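Local coordinates for protein monoacylglycerol lipase (PDB 6QE2) that hydrolyses monoacylglycerols, probably releasing glycerol and a free fatty acid, as a lipase of the alpha/beta-hydrolase superfamily, at residues K57-E65 with I169-N180. Sequence-based numbering, arbitrary orientation. Where two conformers were deposited one is given.
Sequences KRGHTSVEE and ISGKLGMSVFDN. With LDA (lauryl dimethylamine-N-oxide), chain D.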
ATOM      1  N   LYS A  57      -7.222   9.387  16.136  1.00 31.61           N
ATOM      2  CA  LYS A  57      -5.873   9.873  16.397  1.00 36.23           C
ATOM      3  C   LYS A  57      -4.964   9.561  15.216  1.00 30.90           C
ATOM      4  O   LYS A  57      -4.966   8.438  14.705  1.00 29.00           O
ATOM      5  CB  LYS A  57      -5.324   9.218  17.666  1.00 34.67           C
ATOM      6  CG  LYS A  57      -3.921   9.665  18.037  1.00 43.66           C
ATOM      7  CD  LYS A  57      -3.420   8.954  19.288  1.00 47.88           C
ATOM      8  CE  LYS A  57      -4.447   8.974  20.408  1.00 50.57           C
ATOM      9  NZ  LYS A  57      -3.961   8.187  21.578  1.00 64.01           N
ATOM     10  N   ARG A  58      -4.191  10.558  14.788  1.00 30.13           N
ATOM     11  CA  ARG A  58      -3.381  10.416  13.583  1.00 26.70           C
ATOM     12  C   ARG A  58      -2.373   9.283  13.734  1.00 34.81           C
ATOM     13  O   ARG A  58      -1.637   9.211  14.722  1.00 30.37           O
ATOM     14  CB  ARG A  58      -2.654  11.728  13.273  1.00 32.71           C
ATOM     15  CG  ARG A  58      -3.560  12.922  12.966  1.00 32.01           C
ATOM     16  CD  ARG A  58      -4.402  12.699  11.707  1.00 31.28           C
ATOM     17  NE  ARG A  58      -5.657  12.023  12.015  1.00 29.56           N
ATOM     18  CZ  ARG A  58      -6.613  11.769  11.125  1.00 30.60           C
ATOM     19  NH1 ARG A  58      -6.463  12.130   9.859  1.00 26.10           N
ATOM     20  NH2 ARG A  58      -7.723  11.151  11.504  1.00 30.91           N
ATOM     21  N   GLY A  59      -2.355   8.387  12.751  1.00 29.56           N
ATOM     22  CA  GLY A  59      -1.389   7.311  12.707  1.00 27.08           C
ATOM     23  C   GLY A  59      -1.669   6.142  13.621  1.00 29.09           C
ATOM     24  O   GLY A  59      -0.802   5.271  13.757  1.00 26.30           O
ATOM     25  N   HIS A  60      -2.829   6.130  14.257  1.00 26.92           N
ATOM     26  CA  HIS A  60      -3.184   5.059  15.162  1.00 26.74           C
ATOM     27  C   HIS A  60      -4.164   4.099  14.532  1.00 27.27           C
ATOM     28  O   HIS A  60      -5.355   4.359  14.497  1.00 29.55           O
ATOM     29  CB  HIS A  60      -3.783   5.615  16.444  1.00 28.39           C
ATOM     30  CG  HIS A  60      -4.030   4.577  17.484  1.00 28.30           C
ATOM     31  ND1 HIS A  60      -3.139   3.563  17.740  1.00 30.02           N
ATOM     32  CD2 HIS A  60      -5.064   4.391  18.330  1.00 33.10           C
ATOM     33  CE1 HIS A  60      -3.611   2.797  18.703  1.00 37.32           C
ATOM     34  NE2 HIS A  60      -4.779   3.279  19.080  1.00 37.32           N
ATOM     35  N   THR A  61      -3.628   2.987  14.054  1.00 26.59           N
ATOM     36  CA  THR A  61      -4.380   1.924  13.409  1.00 25.56           C
ATOM     37  C   THR A  61      -3.496   0.680  13.278  1.00 28.91           C
ATOM     38  O   THR A  61      -2.484   0.555  13.947  1.00 27.42           O
ATOM     39  CB  THR A  61      -4.906   2.364  12.025  1.00 29.80           C
ATOM     40  OG1 THR A  61      -5.686   1.317  11.441  1.00 29.31           O
ATOM     41  CG2 THR A  61      -3.769   2.734  11.115  1.00 27.66           C
ATOM     42  N   SER A  62      -3.882  -0.247  12.419  1.00 25.22           N
ATOM     43  CA  SER A  62      -3.094  -1.458  12.236  1.00 24.81           C
ATOM     44  C   SER A  62      -3.367  -2.091  10.892  1.00 26.97           C
ATOM     45  O   SER A  62      -4.353  -1.791  10.258  1.00 23.57           O
ATOM     46  CB  SER A  62      -3.377  -2.472  13.340  1.00 27.28           C
ATOM     47  OG  SER A  62      -4.676  -3.000  13.243  1.00 25.28           O
ATOM     48  N   VAL A  63      -2.489  -2.993  10.476  1.00 24.76           N
ATOM     49  CA  VAL A  63      -2.672  -3.690   9.218  1.00 25.17           C
ATOM     50  C   VAL A  63      -3.904  -4.585   9.313  1.00 24.49           C
ATOM     51  O   VAL A  63      -4.663  -4.707   8.376  1.00 25.28           O
ATOM     52  CB  VAL A  63      -1.453  -4.548   8.861  1.00 24.43           C
ATOM     53  CG1 VAL A  63      -1.779  -5.444   7.686  1.00 26.62           C
ATOM     54  CG2 VAL A  63      -0.254  -3.667   8.563  1.00 21.89           C
ATOM     55  N   GLU A  64      -4.082  -5.214  10.464  1.00 23.38           N
ATOM     56  CA  GLU A  64      -5.231  -6.052  10.733  1.00 30.10           C
ATOM     57  C   GLU A  64      -6.532  -5.248  10.643  1.00 29.82           C
ATOM     58  O   GLU A  64      -7.521  -5.727  10.141  1.00 26.84           O
ATOM     59  CB  GLU A  64      -5.079  -6.702  12.102  1.00 29.55           C
ATOM     60  CG  GLU A  64      -3.943  -7.704  12.170  1.00 27.96           C
ATOM     61  CD  GLU A  64      -2.585  -7.087  12.436  1.00 29.34           C
ATOM     62  OE1 GLU A  64      -2.484  -5.875  12.613  1.00 27.81           O
ATOM     63  OE2 GLU A  64      -1.604  -7.831  12.473  1.00 32.25           O
ATOM     64  N   GLU A  65      -6.523  -4.016  11.135  1.00 22.22           N
ATOM     65  CA  GLU A  65      -7.701  -3.179  11.049  1.00 23.95           C
ATOM     66  C   GLU A  65      -8.030  -2.887   9.583  1.00 28.05           C
ATOM     67  O   GLU A  65      -9.168  -2.988   9.171  1.00 26.56           O
ATOM     68  CB  GLU A  65      -7.504  -1.888  11.829  1.00 26.53           C
ATOM     69  CG  GLU A  65      -8.717  -0.988  11.830  1.00 36.62           C
ATOM     70  CD  GLU A  65      -8.666   0.066  12.914  1.00 46.98           C
ATOM     71  OE1 GLU A  65      -7.565   0.516  13.262  1.00 33.73           O
ATOM     72  OE2 GLU A  65      -9.745   0.446  13.407  1.00 55.73           O
ATOM     73  N   ILE A 169       2.913   7.833  13.772  1.00 27.44           N
ATOM     74  CA  ILE A 169       2.693   6.393  13.787  1.00 26.12           C
ATOM     75  C   ILE A 169       2.571   5.977  15.245  1.00 32.25           C
ATOM     76  O   ILE A 169       3.370   6.403  16.086  1.00 28.71           O
ATOM     77  CB  ILE A 169       3.820   5.616  13.070  1.00 24.40           C
ATOM     78  CG1 ILE A 169       3.527   4.110  13.066  1.00 26.95           C
ATOM     79  CG2 ILE A 169       5.192   5.898  13.700  1.00 27.60           C
ATOM     80  CD1 ILE A 169       4.493   3.299  12.197  1.00 26.36           C
ATOM     81  N   SER A 170       1.558   5.180  15.552  1.00 27.13           N
ATOM     82  CA  SER A 170       1.373   4.759  16.929  1.00 28.07           C
ATOM     83  C   SER A 170       2.206   3.516  17.218  1.00 27.88           C
ATOM     84  O   SER A 170       2.727   2.855  16.314  1.00 27.28           O
ATOM     85  CB  SER A 170      -0.102   4.494  17.222  1.00 28.48           C
ATOM     86  OG  SER A 170      -0.532   3.286  16.624  1.00 29.99           O
ATOM     87  N   GLY A 171       2.361   3.215  18.507  1.00 28.35           N
ATOM     88  CA  GLY A 171       3.056   1.994  18.877  1.00 27.04           C
ATOM     89  C   GLY A 171       2.383   0.765  18.301  1.00 30.92           C
ATOM     90  O   GLY A 171       3.051  -0.156  17.824  1.00 30.81           O
ATOM     91  N   LYS A 172       1.046   0.751  18.310  1.00 27.39           N
ATOM     92  CA  LYS A 172       0.296  -0.364  17.741  1.00 26.79           C
ATOM     93  C   LYS A 172       0.585  -0.511  16.252  1.00 26.22           C
ATOM     94  O   LYS A 172       0.836  -1.619  15.761  1.00 29.42           O
ATOM     95  CB  LYS A 172      -1.203  -0.159  17.979  1.00 30.03           C
ATOM     96  CG  LYS A 172      -2.073  -1.282  17.438  1.00 36.50           C
ATOM     97  CD  LYS A 172      -3.555  -0.949  17.562  1.00 36.64           C
ATOM     98  CE  LYS A 172      -4.405  -2.187  17.335  1.00 48.35           C
ATOM     99  NZ  LYS A 172      -5.858  -1.869  17.241  1.00 55.23           N
ATOM    100  N   LEU A 173       0.574   0.600  15.518  1.00 27.67           N
ATOM    101  CA  LEU A 173       0.801   0.514  14.079  1.00 22.91           C
ATOM    102  C   LEU A 173       2.231   0.091  13.772  1.00 29.98           C
ATOM    103  O   LEU A 173       2.461  -0.730  12.878  1.00 25.71           O
ATOM    104  CB  LEU A 173       0.475   1.848  13.407  1.00 27.02           C
ATOM    105  CG  LEU A 173       0.625   1.850  11.883  1.00 27.89           C
ATOM    106  CD1 LEU A 173      -0.076   0.643  11.260  1.00 26.79           C
ATOM    107  CD2 LEU A 173       0.064   3.138  11.320  1.00 27.94           C
ATOM    108  N   GLY A 174       3.205   0.625  14.512  1.00 27.65           N
ATOM    109  CA  GLY A 174       4.585   0.223  14.287  1.00 23.91           C
ATOM    110  C   GLY A 174       4.795  -1.262  14.510  1.00 22.65           C
ATOM    111  O   GLY A 174       5.439  -1.942  13.707  1.00 25.49           O
ATOM    112  N   MET A 175       4.245  -1.788  15.608  1.00 25.64           N
ATOM    113  CA  MET A 175       4.320  -3.223  15.860  1.00 26.70           C
ATOM    114  C   MET A 175       3.660  -4.016  14.741  1.00 30.13           C
ATOM    115  O   MET A 175       4.198  -5.032  14.287  1.00 28.38           O
ATOM    116  CB  MET A 175       3.664  -3.549  17.203  1.00 28.21           C
ATOM    117  CG  MET A 175       3.753  -5.017  17.601  1.00 38.90           C
ATOM    118  SD  MET A 175       3.071  -5.329  19.248  1.00 44.28           S
ATOM    119  CE  MET A 175       1.337  -5.009  18.976  1.00 40.99           C
ATOM    120  N   SER A 176       2.501  -3.552  14.298  1.00 26.49           N
ATOM    121  CA  SER A 176       1.778  -4.232  13.239  1.00 20.38           C
ATOM    122  C   SER A 176       2.568  -4.251  11.938  1.00 25.77           C
ATOM    123  O   SER A 176       2.581  -5.255  11.234  1.00 27.93           O
ATOM    124  CB  SER A 176       0.418  -3.579  13.013  1.00 24.35           C
ATOM    125  OG  SER A 176      -0.294  -4.241  11.988  1.00 28.88           O
ATOM    126  N   VAL A 177       3.223  -3.144  11.612  1.00 24.14           N
ATOM    127  CA  VAL A 177       3.979  -3.093  10.372  1.00 23.99           C
ATOM    128  C   VAL A 177       5.118  -4.103  10.350  1.00 26.09           C
ATOM    129  O   VAL A 177       5.281  -4.843   9.385  1.00 24.44           O
ATOM    130  CB  VAL A 177       4.596  -1.697  10.165  1.00 25.17           C
ATOM    131  CG1 VAL A 177       5.625  -1.725   9.046  1.00 26.28           C
ATOM    132  CG2 VAL A 177       3.515  -0.665   9.892  1.00 28.79           C
ATOM    133  N   PHE A 178       5.898  -4.201  11.452  1.00 25.15           N
ATOM    134  CA  PHE A 178       7.058  -5.092  11.413  1.00 25.55           C
ATOM    135  C   PHE A 178       6.639  -6.545  11.531  1.00 21.49           C
ATOM    136  O   PHE A 178       7.241  -7.420  10.904  1.00 24.98           O
ATOM    137  CB  PHE A 178       8.052  -4.696  12.525  1.00 28.87           C
ATOM    138  CG  PHE A 178       8.654  -3.351  12.269  1.00 25.29           C
ATOM    139  CD1 PHE A 178       9.376  -3.125  11.089  1.00 34.58           C
ATOM    140  CD2 PHE A 178       8.455  -2.320  13.170  1.00 27.97           C
ATOM    141  CE1 PHE A 178       9.911  -1.853  10.800  1.00 39.33           C
ATOM    142  CE2 PHE A 178       8.975  -1.059  12.908  1.00 42.90           C
ATOM    143  CZ  PHE A 178       9.677  -0.808  11.727  1.00 45.90           C
ATOM    144  N   ASP A 179       5.604  -6.810  12.333  1.00 23.81           N
ATOM    145  CA  ASP A 179       5.083  -8.165  12.420  0.60 26.39           C
ATOM    146  C   ASP A 179       4.534  -8.622  11.076  1.00 27.87           C
ATOM    147  O   ASP A 179       4.777  -9.752  10.658  1.00 27.52           O
ATOM    148  CB  ASP A 179       3.982  -8.252  13.469  0.60 27.34           C
ATOM    149  CG  ASP A 179       3.411  -9.661  13.601  0.60 32.71           C
ATOM    150  OD1 ASP A 179       4.178 -10.617  13.840  0.60 35.15           O
ATOM    151  OD2 ASP A 179       2.182  -9.818  13.499  0.60 34.83           O
ATOM    152  N   ASN A 180       3.755  -7.767  10.414  1.00 23.22           N
ATOM    153  CA  ASN A 180       3.191  -8.214   9.144  1.00 23.46           C
ATOM    154  C   ASN A 180       4.244  -8.289   8.030  1.00 24.93           C
ATOM    155  O   ASN A 180       4.073  -9.081   7.091  1.00 25.20           O
ATOM    156  CB  ASN A 180       2.009  -7.342   8.764  1.00 22.47           C
ATOM    157  CG  ASN A 180       0.814  -7.747   9.499  1.00 26.23           C
ATOM    158  OD1 ASN A 180       0.154  -8.743   9.133  1.00 28.66           O
ATOM    159  ND2 ASN A 180       0.506  -7.006  10.576  1.00 23.80           N
TER
HETATM  160  N1  LDA D 302       6.364   2.261   5.416  1.00 50.61           N
HETATM  161  O1  LDA D 302       5.368   1.737   4.902  1.00 56.81           O
HETATM  162  CM1 LDA D 302       6.185   3.707   5.432  1.00 56.64           C
HETATM  163  CM2 LDA D 302       7.549   1.899   4.648  1.00 39.38           C
HETATM  164  C1  LDA D 302       6.516   1.792   6.776  1.00 46.96           C
HETATM  165  C2  LDA D 302       7.461   2.745   7.478  1.00 35.48           C
HETATM  166  C3  LDA D 302       7.399   2.515   8.973  1.00 42.11           C
HETATM  167  C4  LDA D 302       8.451   3.349   9.680  1.00 48.25           C
HETATM  168  C5  LDA D 302       8.585   2.921  11.128  1.00 56.10           C
HETATM  169  C6  LDA D 302       9.299   3.984  11.940  1.00 50.53           C
HETATM  170  C7  LDA D 302       9.610   3.450  13.325  1.00 51.21           C
HETATM  171  C8  LDA D 302       8.764   4.156  14.364  1.00 50.67           C
HETATM  172  C9  LDA D 302       8.091   3.156  15.282  1.00 49.58           C
HETATM  173  C10 LDA D 302       8.669   3.242  16.686  1.00 63.25           C
HETATM  174  C11 LDA D 302       7.781   2.528  17.692  1.00 53.18           C
HETATM  175  C12 LDA D 302       6.342   2.547  17.243  1.00 49.40           C
HETATM  176  O   HOH W   1      -5.765  -4.361  15.077  1.00 48.32           O
HETATM  177  O   HOH W   2      -1.714 -10.395  10.293  1.00 37.22           O
HETATM  178  O   HOH W   3       0.579  -7.526  14.256  1.00 45.87           O
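E64, in the first turn of helix 63-77, reaches across to S176 and N180 with both carboxylate oxygens. From CB its CG lies anti to the carbonyl carbon (chi1 -67°), and a bend at chi2 brings CD within 3.6 Å of N180 ND2. Beyond it, E64 OE1 takes the S176 hydroxyl on its syn side, S176 OG to OE1 being 2.8 Å. The other oxygen, OE2, accepts from N180 ND2 at 3.0 Å; the bond is nearly straight at the hydrogen (169°), but the amide comes from above the carboxylate plane. N180 ND2 also donates to S176 O. A water bridges OE2 to D179 OD2, whose main partner is R183. S176 OG donates to E64 OE1 and accepts from V63 N (2.9 Å). With an alanine here instead of E64, the S176 hydroxyl would probably lose its acceptor and the N180 amide would keep only its bond to S176 O. In this alpha/beta-hydrolase, helix 171-186 follows strand 168-170 of a small two-stranded sheet, apart from the main one, and lies along the detergent LDA, whose head group bonds to the probable nucleophile S87. At the helix start S170 is the N-cap, its OG accepting from L173 N and pairing with H60 ND1 at 2.8 Å in the plane of the imidazole. S170 N bonds to G59 O, beside which L173 CD2 packs at 3.4 Å, while L173 CD1 rests 3.8 Å from S62 CA.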